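Local coordinates for protein minor pilin subunit PapF (Escherichia coli, PDB 2W07) that forms a minor subunit of the P pilus, one of the surface filaments that enable the bacterium to colonize the epithelium of host organs, at residues T76-T79 against H80-I83. The protein carries 1 engineered substitution. Residues are numbered along the deposited sequence; the frame is centred on the assembly and turned at random.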
loop_
_atom_site.group_PDB
_atom_site.type_symbol
_atom_site.label_atom_id
_atom_site.label_comp_id
_atom_site.label_asym_id
_atom_site.label_seq_id
_atom_site.Cartn_x
_atom_site.Cartn_y
_atom_site.Cartn_z
ATOM N N THR B 76 13.970 -20.200 5.171
ATOM C CA THR B 76 13.997 -20.069 6.623
ATOM C C THR B 76 15.458 -20.078 7.052
ATOM O O THR B 76 16.346 -19.921 6.217
ATOM C CB THR B 76 13.274 -21.238 7.304
ATOM O OG1 THR B 76 14.025 -22.443 7.102
ATOM C CG2 THR B 76 11.873 -21.405 6.729
ATOM N N ASN B 77 15.706 -20.258 8.346
ATOM C CA ASN B 77 17.075 -20.300 8.848
ATOM C C ASN B 77 17.559 -21.745 8.849
ATOM O O ASN B 77 18.425 -22.130 9.637
ATOM C CB ASN B 77 17.155 -19.696 10.257
ATOM C CG ASN B 77 16.322 -20.454 11.274
ATOM O OD1 ASN B 77 15.137 -20.710 11.060
ATOM N ND2 ASN B 77 16.939 -20.804 12.397
ATOM N N ILE B 78 16.977 -22.538 7.956
ATOM C CA ILE B 78 17.326 -23.945 7.796
ATOM C C ILE B 78 17.433 -24.229 6.305
ATOM O O ILE B 78 16.479 -24.020 5.557
ATOM C CB ILE B 78 16.253 -24.876 8.396
ATOM C CG1 ILE B 78 16.175 -24.678 9.909
ATOM C CG2 ILE B 78 16.583 -26.325 8.074
ATOM C CD1 ILE B 78 15.251 -25.660 10.616
ATOM N N THR B 79 18.600 -24.693 5.870
ATOM C CA THR B 79 18.815 -24.988 4.460
ATOM C C THR B 79 17.819 -26.056 4.002
ATOM O O THR B 79 17.514 -26.986 4.749
ATOM C CB THR B 79 20.244 -25.510 4.213
ATOM O OG1 THR B 79 21.158 -24.848 5.100
ATOM C CG2 THR B 79 20.667 -25.241 2.764
ATOM N N HIS B 80 17.315 -25.908 2.779
ATOM C CA HIS B 80 16.358 -26.854 2.202
ATOM C C HIS B 80 15.000 -26.893 2.901
ATOM O O HIS B 80 14.182 -27.776 2.634
ATOM C CB HIS B 80 16.954 -28.266 2.168
ATOM C CG HIS B 80 18.097 -28.413 1.214
ATOM N ND1 HIS B 80 17.986 -28.127 -0.130
ATOM C CD2 HIS B 80 19.379 -28.802 1.412
ATOM C CE1 HIS B 80 19.151 -28.333 -0.720
ATOM N NE2 HIS B 80 20.013 -28.742 0.193
ATOM N N PHE B 81 14.757 -25.940 3.793
ATOM C CA PHE B 81 13.489 -25.887 4.506
ATOM C C PHE B 81 12.861 -24.501 4.377
ATOM O O PHE B 81 13.507 -23.487 4.648
ATOM C CB PHE B 81 13.701 -26.213 5.979
ATOM C CG PHE B 81 12.435 -26.197 6.781
ATOM C CD1 PHE B 81 11.558 -27.269 6.735
ATOM C CD2 PHE B 81 12.102 -25.090 7.551
ATOM C CE1 PHE B 81 10.364 -27.238 7.444
ATOM C CE2 PHE B 81 10.912 -25.051 8.261
ATOM C CZ PHE B 81 10.042 -26.127 8.206
ATOM N N GLY B 82 11.601 -24.453 3.966
ATOM C CA GLY B 82 10.942 -23.170 3.816
ATOM C C GLY B 82 9.474 -23.191 4.179
ATOM O O GLY B 82 8.924 -24.224 4.568
ATOM N N ILE B 83 8.838 -22.032 4.060
ATOM C CA ILE B 83 7.420 -21.899 4.362
ATOM C C ILE B 83 6.701 -21.454 3.098
ATOM O O ILE B 83 6.994 -20.390 2.559
ATOM C CB ILE B 83 7.173 -20.851 5.468
ATOM C CG1 ILE B 83 7.959 -21.223 6.729
ATOM C CG2 ILE B 83 5.683 -20.754 5.774
ATOM C CD1 ILE B 83 7.534 -22.530 7.365
#
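The hydroxyl of T76 ties the two arms of this loop together. T76 OG1 donates to F81 O at 2.7 Å, from above the carbonyl plane. T76 OG1 in turn accepts from I78 N at 3.1 Å, forming an ST turn. With chi1 at 68°, OG1 sits between the backbone N and the carbonyl carbon of T76, where it can serve both partners. A weak bond from T76 N also reaches F81 O, so two donors of one residue converge on that carbonyl. Further round the loop, F81 N donates to I78 O at 3.1 Å and closes a type II turn from I78 to F81. H80 has a positive phi of 66°, the left-handed backbone conformation usual for the third position of such a turn.

T76 OG1 lies at the edge of the F81 ring, in its plane, 3.3 Å from CD2. The methyl T76 CG2 rests 3.5 Å from G82 CA and also approaches I83 CG1. I78 CG2 meets F81 CB at 3.6 Å. On the outer side, T79 CG2 lies over one face of the H80 ring. H80 ND1 is hydrogen-bonded to N127 OD1, and the F81 ring meets the rings of F137 and H34.

The loop is a tight connection between the ends of antiparallel strands 73-75 and 81-87, combining an ST turn with a type II beta turn, consistent with the immunoglobulin-like pilin fold.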